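Local coordinates for protein endoglucanase A (Clostridium cellulolyticum, PDB 1EDG) that probably hydrolyses internal beta-1,4-glucosidic bonds of cellulose, as an endoglucanase of glycoside hydrolase family 5 with a TIM-barrel catalytic domain, at residues G32-N37 with T77-V82; Y116-T121 with H162-G167; P171-H176 with P222-S227; V251-Y256 with V303-C308. One frame throughout, in Å; residues are numbered along the deposited sequence.

Interaction 1: residues G32-N37 with T77-V82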
loop_
_atom_site.group_PDB
_atom_site.type_symbol
_atom_site.label_atom_id
_atom_site.label_comp_id
_atom_site.label_asym_id
_atom_site.label_seq_id
_atom_site.Cartn_x
_atom_site.Cartn_y
_atom_site.Cartn_z
ATOM N N GLY A 32 -6.100 -4.170 -6.322
ATOM C CA GLY A 32 -5.328 -2.978 -6.639
ATOM C C GLY A 32 -3.944 -3.194 -7.232
ATOM O O GLY A 32 -3.370 -4.282 -7.159
ATOM N N TRP A 33 -3.384 -2.117 -7.770
ATOM C CA TRP A 33 -2.061 -2.146 -8.374
ATOM C C TRP A 33 -1.301 -0.898 -7.894
ATOM O O TRP A 33 -1.881 0.185 -7.810
ATOM C CB TRP A 33 -2.215 -2.121 -9.897
ATOM C CG TRP A 33 -0.941 -2.159 -10.666
ATOM C CD1 TRP A 33 -0.192 -3.259 -10.963
ATOM C CD2 TRP A 33 -0.301 -1.050 -11.301
ATOM N NE1 TRP A 33 0.874 -2.903 -11.758
ATOM C CE2 TRP A 33 0.833 -1.553 -11.976
ATOM C CE3 TRP A 33 -0.578 0.322 -11.371
ATOM C CZ2 TRP A 33 1.694 -0.727 -12.716
ATOM C CZ3 TRP A 33 0.276 1.144 -12.109
ATOM C CH2 TRP A 33 1.397 0.612 -12.770
ATOM N N ASN A 34 -0.027 -1.067 -7.546
ATOM C CA ASN A 34 0.822 0.042 -7.091
ATOM C C ASN A 34 1.640 0.640 -8.236
ATOM O O ASN A 34 2.277 -0.099 -8.984
ATOM C CB ASN A 34 1.851 -0.451 -6.073
ATOM C CG ASN A 34 1.336 -0.457 -4.658
ATOM O OD1 ASN A 34 1.271 0.588 -4.020
ATOM N ND2 ASN A 34 1.041 -1.644 -4.132
ATOM N N LEU A 35 1.667 1.969 -8.324
ATOM C CA LEU A 35 2.488 2.674 -9.317
ATOM C C LEU A 35 3.854 2.772 -8.589
ATOM O O LEU A 35 4.263 3.850 -8.146
ATOM C CB LEU A 35 1.923 4.086 -9.560
ATOM C CG LEU A 35 1.916 4.762 -10.943
ATOM C CD1 LEU A 35 2.120 6.253 -10.773
ATOM C CD2 LEU A 35 2.952 4.186 -11.896
ATOM N N GLY A 36 4.530 1.632 -8.449
ATOM C CA GLY A 36 5.788 1.560 -7.723
ATOM C C GLY A 36 7.012 2.208 -8.331
ATOM O O GLY A 36 7.102 2.364 -9.551
ATOM N N ASN A 37 7.951 2.575 -7.458
ATOM C CA ASN A 37 9.216 3.217 -7.834
ATOM C C ASN A 37 9.043 4.384 -8.801
ATOM O O ASN A 37 9.873 4.596 -9.685
ATOM C CB ASN A 37 10.203 2.191 -8.414
ATOM C CG ASN A 37 10.886 1.344 -7.341
ATOM O OD1 ASN A 37 10.522 1.384 -6.162
ATOM N ND2 ASN A 37 11.871 0.553 -7.755
ATOM N N THR A 77 -8.410 -0.416 -8.469
ATOM C CA THR A 77 -7.788 0.522 -7.537
ATOM C C THR A 77 -6.314 0.704 -7.867
ATOM O O THR A 77 -5.617 -0.261 -8.175
ATOM C CB THR A 77 -7.894 -0.012 -6.085
ATOM O OG1 THR A 77 -9.274 -0.218 -5.755
ATOM C CG2 THR A 77 -7.271 0.969 -5.091
ATOM N N VAL A 78 -5.849 1.947 -7.839
ATOM C CA VAL A 78 -4.437 2.224 -8.075
ATOM C C VAL A 78 -3.895 2.959 -6.851
ATOM O O VAL A 78 -4.498 3.936 -6.395
ATOM C CB VAL A 78 -4.203 3.141 -9.311
ATOM C CG1 VAL A 78 -2.709 3.422 -9.471
ATOM C CG2 VAL A 78 -4.752 2.490 -10.573
ATOM N N ARG A 79 -2.824 2.443 -6.261
ATOM C CA ARG A 79 -2.210 3.139 -5.138
ATOM C C ARG A 79 -1.045 3.911 -5.752
ATOM O O ARG A 79 -0.277 3.366 -6.568
ATOM C CB ARG A 79 -1.709 2.190 -4.038
ATOM C CG ARG A 79 -1.323 2.966 -2.763
ATOM C CD ARG A 79 -1.063 2.095 -1.537
ATOM N NE ARG A 79 0.237 1.479 -1.659
ATOM C CZ ARG A 79 1.245 1.599 -0.803
ATOM N NH1 ARG A 79 1.150 2.305 0.315
ATOM N NH2 ARG A 79 2.406 1.085 -1.144
ATOM N N ILE A 80 -0.950 5.183 -5.398
ATOM C CA ILE A 80 0.097 6.053 -5.916
ATOM C C ILE A 80 1.017 6.528 -4.786
ATOM O O ILE A 80 0.709 7.499 -4.086
ATOM C CB ILE A 80 -0.523 7.274 -6.643
ATOM C CG1 ILE A 80 -1.402 6.805 -7.813
ATOM C CG2 ILE A 80 0.566 8.212 -7.130
ATOM C CD1 ILE A 80 -2.142 7.919 -8.515
ATOM N N PRO A 81 2.132 5.814 -4.561
ATOM C CA PRO A 81 3.099 6.165 -3.518
ATOM C C PRO A 81 3.778 7.490 -3.871
ATOM O O PRO A 81 4.237 7.661 -5.005
ATOM C CB PRO A 81 4.116 5.026 -3.605
ATOM C CG PRO A 81 3.333 3.891 -4.150
ATOM C CD PRO A 81 2.512 4.547 -5.212
ATOM N N VAL A 82 3.841 8.423 -2.923
ATOM C CA VAL A 82 4.496 9.705 -3.184
ATOM C C VAL A 82 5.433 10.111 -2.050
ATOM O O VAL A 82 5.040 10.116 -0.883
ATOM C CB VAL A 82 3.484 10.863 -3.388
ATOM C CG1 VAL A 82 4.234 12.155 -3.746
ATOM C CG2 VAL A 82 2.489 10.531 -4.488
HETATM O O HOH W 1 4.086 6.766 -7.657
#

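Interaction 2: residues Y116-T121 with H162-G167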
loop_
_atom_site.group_PDB
_atom_site.type_symbol
_atom_site.label_atom_id
_atom_site.label_comp_id
_atom_site.label_asym_id
_atom_site.label_seq_id
_atom_site.Cartn_x
_atom_site.Cartn_y
_atom_site.Cartn_z
ATOM N N TYR A 116 -10.633 3.648 -8.174
ATOM C CA TYR A 116 -10.393 4.169 -6.839
ATOM C C TYR A 116 -8.885 4.462 -6.762
ATOM O O TYR A 116 -8.078 3.780 -7.405
ATOM C CB TYR A 116 -10.814 3.141 -5.782
ATOM C CG TYR A 116 -12.317 3.008 -5.645
ATOM C CD1 TYR A 116 -13.045 2.156 -6.483
ATOM C CD2 TYR A 116 -13.015 3.768 -4.706
ATOM C CE1 TYR A 116 -14.431 2.075 -6.390
ATOM C CE2 TYR A 116 -14.398 3.693 -4.602
ATOM C CZ TYR A 116 -15.103 2.847 -5.451
ATOM O OH TYR A 116 -16.481 2.797 -5.367
ATOM N N VAL A 117 -8.509 5.495 -6.014
ATOM C CA VAL A 117 -7.107 5.864 -5.890
ATOM C C VAL A 117 -6.703 6.056 -4.436
ATOM O O VAL A 117 -7.464 6.606 -3.640
ATOM C CB VAL A 117 -6.816 7.195 -6.635
ATOM C CG1 VAL A 117 -5.342 7.589 -6.474
ATOM C CG2 VAL A 117 -7.169 7.067 -8.105
ATOM N N ILE A 118 -5.507 5.593 -4.096
ATOM C CA ILE A 118 -4.975 5.771 -2.753
ATOM C C ILE A 118 -3.737 6.655 -2.885
ATOM O O ILE A 118 -2.803 6.301 -3.598
ATOM C CB ILE A 118 -4.553 4.438 -2.108
ATOM C CG1 ILE A 118 -5.779 3.550 -1.865
ATOM C CG2 ILE A 118 -3.827 4.706 -0.785
ATOM C CD1 ILE A 118 -5.427 2.129 -1.480
ATOM N N LEU A 119 -3.759 7.814 -2.237
ATOM C CA LEU A 119 -2.636 8.758 -2.250
ATOM C C LEU A 119 -2.019 8.724 -0.846
ATOM O O LEU A 119 -2.747 8.810 0.141
ATOM C CB LEU A 119 -3.142 10.175 -2.524
ATOM C CG LEU A 119 -2.609 11.035 -3.670
ATOM C CD1 LEU A 119 -2.903 12.471 -3.327
ATOM C CD2 LEU A 119 -1.118 10.855 -3.889
ATOM N N ASN A 120 -0.695 8.651 -0.746
ATOM C CA ASN A 120 -0.051 8.596 0.570
ATOM C C ASN A 120 1.197 9.477 0.663
ATOM O O ASN A 120 1.393 10.374 -0.171
ATOM C CB ASN A 120 0.350 7.133 0.884
ATOM C CG ASN A 120 1.662 6.681 0.179
ATOM O OD1 ASN A 120 2.337 7.455 -0.505
ATOM N ND2 ASN A 120 2.032 5.434 0.390
ATOM N N THR A 121 1.925 9.322 1.773
ATOM C CA THR A 121 3.243 9.937 1.920
ATOM C C THR A 121 4.030 8.623 1.978
ATOM O O THR A 121 3.580 7.651 2.613
ATOM C CB THR A 121 3.472 10.779 3.216
ATOM O OG1 THR A 121 3.383 9.952 4.382
ATOM C CG2 THR A 121 2.501 11.932 3.282
ATOM N N HIS A 162 -14.002 8.139 -4.148
ATOM C CA HIS A 162 -13.091 7.363 -4.979
ATOM C C HIS A 162 -11.629 7.632 -4.608
ATOM O O HIS A 162 -10.752 6.834 -4.930
ATOM C CB HIS A 162 -13.338 7.630 -6.459
ATOM C CG HIS A 162 -14.517 6.886 -7.001
ATOM N ND1 HIS A 162 -15.816 7.301 -6.801
ATOM C CD2 HIS A 162 -14.594 5.715 -7.676
ATOM C CE1 HIS A 162 -16.644 6.412 -7.322
ATOM N NE2 HIS A 162 -15.928 5.441 -7.859
ATOM N N LEU A 163 -11.374 8.751 -3.932
ATOM C CA LEU A 163 -10.021 9.097 -3.500
ATOM C C LEU A 163 -9.863 8.826 -2.000
ATOM O O LEU A 163 -10.620 9.349 -1.176
ATOM C CB LEU A 163 -9.715 10.567 -3.816
ATOM C CG LEU A 163 -8.341 11.104 -3.405
ATOM C CD1 LEU A 163 -7.238 10.327 -4.106
ATOM C CD2 LEU A 163 -8.254 12.591 -3.735
ATOM N N ILE A 164 -8.878 7.999 -1.667
ATOM C CA ILE A 164 -8.579 7.592 -0.292
ATOM C C ILE A 164 -7.199 8.140 0.087
ATOM O O ILE A 164 -6.286 8.128 -0.745
ATOM C CB ILE A 164 -8.534 6.042 -0.209
ATOM C CG1 ILE A 164 -9.870 5.455 -0.685
ATOM C CG2 ILE A 164 -8.190 5.575 1.211
ATOM C CD1 ILE A 164 -9.776 4.007 -1.138
ATOM N N PHE A 165 -7.052 8.627 1.324
ATOM C CA PHE A 165 -5.773 9.165 1.796
ATOM C C PHE A 165 -5.130 8.185 2.763
ATOM O O PHE A 165 -5.790 7.714 3.685
ATOM C CB PHE A 165 -5.962 10.488 2.542
ATOM C CG PHE A 165 -6.374 11.641 1.674
ATOM C CD1 PHE A 165 -6.156 11.625 0.295
ATOM C CD2 PHE A 165 -6.951 12.769 2.252
ATOM C CE1 PHE A 165 -6.505 12.718 -0.498
ATOM C CE2 PHE A 165 -7.308 13.873 1.470
ATOM C CZ PHE A 165 -7.083 13.846 0.087
ATOM N N GLU A 166 -3.845 7.902 2.563
ATOM C CA GLU A 166 -3.080 7.009 3.431
ATOM C C GLU A 166 -2.012 7.912 4.073
ATOM O O GLU A 166 -1.027 8.277 3.426
ATOM C CB GLU A 166 -2.433 5.904 2.601
ATOM C CG GLU A 166 -1.572 4.925 3.380
ATOM C CD GLU A 166 -0.807 3.984 2.460
ATOM O OE1 GLU A 166 -1.393 3.507 1.475
ATOM O OE2 GLU A 166 0.384 3.721 2.711
ATOM N N GLY A 167 -2.216 8.256 5.341
ATOM C CA GLY A 167 -1.325 9.164 6.040
ATOM C C GLY A 167 0.167 8.906 5.971
ATOM O O GLY A 167 0.942 9.821 5.652
#

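Interaction 3: residues P171-H176 with P222-S227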
loop_
_atom_site.group_PDB
_atom_site.type_symbol
_atom_site.label_atom_id
_atom_site.label_comp_id
_atom_site.label_asym_id
_atom_site.label_seq_id
_atom_site.Cartn_x
_atom_site.Cartn_y
_atom_site.Cartn_z
ATOM N N PRO A 171 5.967 3.776 8.722
ATOM C CA PRO A 171 6.645 4.529 9.791
ATOM C C PRO A 171 7.442 3.562 10.671
ATOM O O PRO A 171 6.925 2.533 11.115
ATOM C CB PRO A 171 5.487 5.206 10.525
ATOM C CG PRO A 171 4.350 4.243 10.325
ATOM C CD PRO A 171 4.502 3.814 8.888
ATOM N N ARG A 172 8.713 3.876 10.897
ATOM C CA ARG A 172 9.572 2.984 11.662
ATOM C C ARG A 172 10.822 3.722 12.127
ATOM O O ARG A 172 11.059 4.864 11.730
ATOM C CB ARG A 172 9.993 1.826 10.748
ATOM C CG ARG A 172 10.851 2.283 9.561
ATOM C CD ARG A 172 10.950 1.228 8.473
ATOM N NE ARG A 172 11.885 1.611 7.415
ATOM C CZ ARG A 172 11.621 2.474 6.436
ATOM N NH1 ARG A 172 10.438 3.064 6.353
ATOM N NH2 ARG A 172 12.549 2.748 5.528
ATOM N N LEU A 173 11.635 3.048 12.937
ATOM C CA LEU A 173 12.882 3.626 13.428
ATOM C C LEU A 173 14.010 3.288 12.454
ATOM O O LEU A 173 14.717 2.296 12.627
ATOM C CB LEU A 173 13.208 3.091 14.828
ATOM C CG LEU A 173 12.230 3.480 15.940
ATOM C CD1 LEU A 173 12.583 2.739 17.219
ATOM C CD2 LEU A 173 12.248 4.990 16.155
ATOM N N VAL A 174 14.163 4.107 11.416
ATOM C CA VAL A 174 15.200 3.886 10.411
ATOM C C VAL A 174 16.573 3.870 11.079
ATOM O O VAL A 174 16.891 4.745 11.885
ATOM C CB VAL A 174 15.181 4.981 9.317
ATOM C CG1 VAL A 174 16.230 4.688 8.263
ATOM C CG2 VAL A 174 13.806 5.063 8.671
ATOM N N GLY A 175 17.366 2.854 10.770
ATOM C CA GLY A 175 18.690 2.750 11.352
ATOM C C GLY A 175 18.732 1.902 12.609
ATOM O O GLY A 175 19.766 1.309 12.920
ATOM N N HIS A 176 17.609 1.826 13.320
ATOM C CA HIS A 176 17.518 1.047 14.555
ATOM C C HIS A 176 17.597 -0.451 14.262
ATOM O O HIS A 176 17.314 -0.897 13.145
ATOM C CB HIS A 176 16.204 1.376 15.278
ATOM C CG HIS A 176 16.120 0.849 16.681
ATOM N ND1 HIS A 176 16.639 1.523 17.764
ATOM C CD2 HIS A 176 15.537 -0.268 17.182
ATOM C CE1 HIS A 176 16.380 0.849 18.871
ATOM N NE2 HIS A 176 15.713 -0.244 18.543
ATOM N N PRO A 222 -1.553 2.863 9.193
ATOM C CA PRO A 222 -0.722 1.689 9.445
ATOM C C PRO A 222 -0.208 1.705 10.892
ATOM O O PRO A 222 -0.312 2.727 11.590
ATOM C CB PRO A 222 0.443 1.891 8.480
ATOM C CG PRO A 222 0.648 3.365 8.546
ATOM C CD PRO A 222 -0.768 3.917 8.511
ATOM N N GLY A 223 0.291 0.556 11.330
ATOM C CA GLY A 223 0.896 0.432 12.643
ATOM C C GLY A 223 2.390 0.450 12.357
ATOM O O GLY A 223 2.794 0.787 11.241
ATOM N N TYR A 224 3.213 0.051 13.321
ATOM C CA TYR A 224 4.669 0.038 13.139
ATOM C C TYR A 224 5.091 -0.734 11.876
ATOM O O TYR A 224 4.759 -1.917 11.723
ATOM C CB TYR A 224 5.353 -0.552 14.383
ATOM C CG TYR A 224 6.853 -0.341 14.422
ATOM C CD1 TYR A 224 7.397 0.860 14.873
ATOM C CD2 TYR A 224 7.724 -1.331 13.981
ATOM C CE1 TYR A 224 8.774 1.071 14.876
ATOM C CE2 TYR A 224 9.101 -1.132 13.977
ATOM C CZ TYR A 224 9.622 0.072 14.421
ATOM O OH TYR A 224 10.982 0.280 14.363
ATOM N N VAL A 225 5.823 -0.048 10.992
ATOM C CA VAL A 225 6.322 -0.560 9.701
ATOM C C VAL A 225 5.222 -1.208 8.854
ATOM O O VAL A 225 5.513 -2.006 7.956
ATOM C CB VAL A 225 7.498 -1.572 9.846
ATOM C CG1 VAL A 225 8.315 -1.635 8.557
ATOM C CG2 VAL A 225 8.404 -1.162 10.937
ATOM N N ALA A 226 3.972 -0.833 9.120
ATOM C CA ALA A 226 2.804 -1.379 8.427
ATOM C C ALA A 226 2.754 -2.909 8.505
ATOM O O ALA A 226 2.191 -3.566 7.627
ATOM C CB ALA A 226 2.767 -0.916 6.963
ATOM N N SER A 227 3.353 -3.492 9.540
ATOM C CA SER A 227 3.334 -4.947 9.676
ATOM C C SER A 227 2.011 -5.421 10.287
ATOM O O SER A 227 1.280 -4.641 10.911
ATOM C CB SER A 227 4.512 -5.435 10.528
ATOM O OG SER A 227 4.396 -4.996 11.867
#

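Interaction 4: residues V251-Y256 with V303-C308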
loop_
_atom_site.group_PDB
_atom_site.type_symbol
_atom_site.label_atom_id
_atom_site.label_comp_id
_atom_site.label_asym_id
_atom_site.label_seq_id
_atom_site.Cartn_x
_atom_site.Cartn_y
_atom_site.Cartn_z
ATOM N N VAL A 251 -7.527 0.035 8.252
ATOM C CA VAL A 251 -6.217 -0.387 8.734
ATOM C C VAL A 251 -5.366 -0.791 7.524
ATOM O O VAL A 251 -5.835 -1.517 6.639
ATOM C CB VAL A 251 -6.330 -1.600 9.689
ATOM C CG1 VAL A 251 -4.961 -1.997 10.215
ATOM C CG2 VAL A 251 -7.281 -1.276 10.831
ATOM N N SER A 252 -4.117 -0.341 7.505
ATOM C CA SER A 252 -3.199 -0.645 6.419
ATOM C C SER A 252 -2.112 -1.623 6.854
ATOM O O SER A 252 -1.481 -1.429 7.896
ATOM C CB SER A 252 -2.544 0.654 5.939
ATOM O OG SER A 252 -1.521 0.393 4.990
ATOM N N VAL A 253 -1.919 -2.695 6.090
ATOM C CA VAL A 253 -0.866 -3.659 6.393
ATOM C C VAL A 253 -0.141 -4.029 5.107
ATOM O O VAL A 253 -0.723 -3.966 4.017
ATOM C CB VAL A 253 -1.376 -4.975 7.065
ATOM C CG1 VAL A 253 -2.202 -4.671 8.314
ATOM C CG2 VAL A 253 -2.157 -5.812 6.090
ATOM N N HIS A 254 1.142 -4.348 5.225
ATOM C CA HIS A 254 1.950 -4.767 4.082
ATOM C C HIS A 254 2.439 -6.136 4.500
ATOM O O HIS A 254 2.848 -6.318 5.648
ATOM C CB HIS A 254 3.133 -3.818 3.840
ATOM C CG HIS A 254 2.728 -2.447 3.387
ATOM N ND1 HIS A 254 3.627 -1.414 3.248
ATOM C CD2 HIS A 254 1.519 -1.940 3.044
ATOM C CE1 HIS A 254 2.994 -0.326 2.841
ATOM N NE2 HIS A 254 1.715 -0.618 2.708
ATOM N N ALA A 255 2.380 -7.115 3.606
ATOM C CA ALA A 255 2.808 -8.443 3.999
ATOM C C ALA A 255 3.383 -9.306 2.896
ATOM O O ALA A 255 2.657 -10.014 2.202
ATOM C CB ALA A 255 1.660 -9.168 4.687
ATOM N N TYR A 256 4.702 -9.261 2.752
ATOM C CA TYR A 256 5.399 -10.077 1.770
ATOM C C TYR A 256 5.810 -11.313 2.570
ATOM O O TYR A 256 6.970 -11.463 2.944
ATOM C CB TYR A 256 6.640 -9.337 1.259
ATOM C CG TYR A 256 6.350 -8.037 0.536
ATOM C CD1 TYR A 256 6.173 -8.013 -0.843
ATOM C CD2 TYR A 256 6.322 -6.818 1.224
ATOM C CE1 TYR A 256 5.986 -6.808 -1.527
ATOM C CE2 TYR A 256 6.132 -5.609 0.550
ATOM C CZ TYR A 256 5.971 -5.609 -0.826
ATOM O OH TYR A 256 5.844 -4.423 -1.511
ATOM N N VAL A 303 -9.792 -3.595 6.359
ATOM C CA VAL A 303 -8.338 -3.739 6.316
ATOM C C VAL A 303 -7.912 -3.922 4.851
ATOM O O VAL A 303 -8.580 -4.618 4.073
ATOM C CB VAL A 303 -7.854 -4.975 7.119
ATOM C CG1 VAL A 303 -6.326 -5.080 7.052
ATOM C CG2 VAL A 303 -8.304 -4.890 8.577
ATOM N N ILE A 304 -6.815 -3.273 4.477
ATOM C CA ILE A 304 -6.292 -3.371 3.121
ATOM C C ILE A 304 -4.821 -3.768 3.168
ATOM O O ILE A 304 -4.045 -3.199 3.941
ATOM C CB ILE A 304 -6.409 -2.009 2.355
ATOM C CG1 ILE A 304 -7.865 -1.700 2.000
ATOM C CG2 ILE A 304 -5.549 -2.024 1.091
ATOM C CD1 ILE A 304 -8.054 -0.345 1.340
ATOM N N ILE A 305 -4.465 -4.816 2.427
ATOM C CA ILE A 305 -3.066 -5.230 2.321
ATOM C C ILE A 305 -2.587 -4.362 1.143
ATOM O O ILE A 305 -2.815 -4.693 -0.030
ATOM C CB ILE A 305 -2.918 -6.745 2.005
ATOM C CG1 ILE A 305 -3.408 -7.582 3.196
ATOM C CG2 ILE A 305 -1.457 -7.087 1.701
ATOM C CD1 ILE A 305 -3.402 -9.082 2.961
ATOM N N GLY A 306 -2.020 -3.199 1.482
ATOM C CA GLY A 306 -1.565 -2.248 0.486
ATOM C C GLY A 306 -0.379 -2.660 -0.361
ATOM O O GLY A 306 -0.105 -2.023 -1.379
ATOM N N GLU A 307 0.355 -3.674 0.084
ATOM C CA GLU A 307 1.510 -4.172 -0.662
ATOM C C GLU A 307 1.691 -5.672 -0.454
ATOM O O GLU A 307 1.658 -6.163 0.681
ATOM C CB GLU A 307 2.813 -3.466 -0.245
ATOM C CG GLU A 307 2.910 -1.997 -0.616
ATOM C CD GLU A 307 4.288 -1.401 -0.335
ATOM O OE1 GLU A 307 5.289 -2.146 -0.285
ATOM O OE2 GLU A 307 4.369 -0.174 -0.175
ATOM N N CYS A 308 1.846 -6.386 -1.567
ATOM C CA CYS A 308 2.093 -7.825 -1.560
ATOM C C CYS A 308 2.730 -8.190 -2.907
ATOM O O CYS A 308 2.793 -7.354 -3.815
ATOM C CB CYS A 308 0.801 -8.623 -1.317
ATOM S SG CYS A 308 -0.463 -8.463 -2.586
#

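Interaction 1: residues G32-N37 with T77-V82
N34 and R79 extend side by side from neighbouring parallel strands, the first two of the eight-stranded TIM barrel. R79 NE donates to N34 OD1 over 2.7 Å, in the carbonyl plane and on a lone pair; NH2 adds a weak bond to the same oxygen. Amide and guanidinium planes stand 90° apart, with OD1 at the guanidinium edge. The R79 chain leaves with CG anti to its N and bends at chi3 (77°), which turns NE onto the amide. The guanidinium also forms salt bridges with E307 and E166, while N34 ND2 is held by the carbonyls of L339 and G306, so both polar groups are fixed from several sides inside the barrel. The backbone ladder runs from W33 N to T77 O (2.9 Å), R79 N to W33 O (2.9 Å) and L35 N to R79 O (3.0 Å). On the other face of the sheet V78 CG1 lies at the edge of the W33 ring, 4.2 Å from CE3; the indole NE1 bonds to D341. Past the strands, P81 CD packs 3.5 Å from L35 O. One water donates to both L35 O and P81 O, at 3.0 and 2.8 Å.

Interaction 2: residues Y116-T121 with H162-G167
Y116 and H162 meet as an offset stack where the third and fourth strands of the TIM barrel begin. Their ring centroids are 4.3 Å apart and their planes 19° from parallel; H162 CD2 sits over the centre of the phenol ring, and NE2 comes 3.6 Å from Y116 CZ. Both first torsions place CG anti to the carbonyl carbon (chi1 -73° and -79°), bringing the rings face to face. The other ring nitrogen, ND1, bonds to D160.

Backbone hydrogen bonds follow in parallel register: V117 N to H162 O, I164 N to V117 O, L119 N to I164 O and E166 N to L119 O, each 2.8 to 3.0 Å long and nearly straight. Beyond the ladder T121 OG1 donates to G167 O over 2.8 Å.

Among the polar side chains, N120 and E166 lie alongside each other with amide and carboxylate almost perpendicular. The bond from N120 ND2 to E166 OE2 is weak at 3.3 Å; R79 is the stronger partner of that carboxylate oxygen, and N120 OD1 accepts from V82 N.

Apolar contacts divide between the sheet faces. I118 CG1 touches I164 CB at 4.1 Å on the face that also carries N120 and E166, whereas L163 CD1 reaches V117 CB at 4.0 Å on the face of L119 and F165.

Helix 97-111 covers V117 and L119, F165 meets W149 of helix 138-155, and strands 77-80 and 219-222 flank the pair, with M220 against I118, I164 and E166.

Interaction 3: residues P171-H176 with P222-S227
P222 sets its CG 3.9 Å from CD of P171, the two pyrrolidine rings crossing aslant. This begins a contact between two loops that follow the fourth and fifth strands of the TIM barrel. At G223 the carbonyl oxygen lies 3.9 Å from P171 CG. Y224 starts away from the other loop, but CG anti to N (chi1 -168°) swings the phenol back along it. Its OH accepts from L173 N over 3.2 Å, in a nearly straight bond (165°), and is also bonded to N178 O. The tyrosine and L173 side chains cross at about a right angle, with L173 CB 3.6 Å from the hydroxyl, while P171 O stands over one ring face toward the rim. The next residue, V225, gives its N-H to that same P171 O at 2.8 Å and lays CG2 against R172 CB at 3.4 Å; the arginine's far end leads off to E179 and E170 O. S227 bonds back to Y224 O through both its N and its OG, and N-caps helix 228-232. Helix 187-209 backs the contact, S192 touching L173 and Y224, while strand 249-254 lies beside P222 and A226.

Interaction 4: residues V251-Y256 with V303-C308
E307, on the seventh strand of the TIM barrel, runs its side chain over the ring of H254 from the sixth and ends at Y256. With CG anti to the carbonyl carbon (chi1 -68°), CG lies 3.7 Å from the centroid of the H254 imidazole, a CH-pi contact almost on the ring normal; the extended chain beyond carries the carboxylate on over the ring. The carboxylate stacks 22° from the ring plane, OE2 lying 3.3 Å from H254 CE1. The end of Y256 comes back toward strand 303-308, and its OH donates to E307 OE1 over 2.6 Å, on the anti side of the carboxylate; ring and carboxylate stand 74° apart. OE2 has R79 as its salt-bridge partner, and H254 ND1 bonds to E170. Family 5 enzymes carry their nucleophile at the end of the seventh strand, consistent with E307 holding that role. On the opposite sheet face V253 CG2, lying between its own N and carbonyl carbon, meets I305 CG1 at 3.6 Å. The ladder includes I304 N to V251 O (3.0 Å), V253 N to I304 O and A255 N to E307 O (3.2 Å). Helix 279-297 covers V253 and V303, helix 316-332 covers I305 and C308, and strand 336-339 flanks I304.

Overall arrangement
All four contacts are buried, but they differ in place. Interactions 1, 2 and 4 join neighbouring strands of one closed barrel, whereas interaction 3 ties two loops about 14 Å from the centre of the chain, with fewer bonds and a smaller interface. Interactions 1 and 2 adjoin because strands 77-80 and 116-120 are neighbours in the barrel. R79 of interaction 1 forms salt bridges with E166 of interaction 2 and E307 of interaction 4, so charged and amide groups converge inside the barrel, while V78, V117, V253 and I305 are among the aliphatic side chains on the helix-facing side. Interaction 2 differs in its aromatic stack at the N-terminal end of the strands. Interaction 3 meets interaction 4 through A226 O and H254 N.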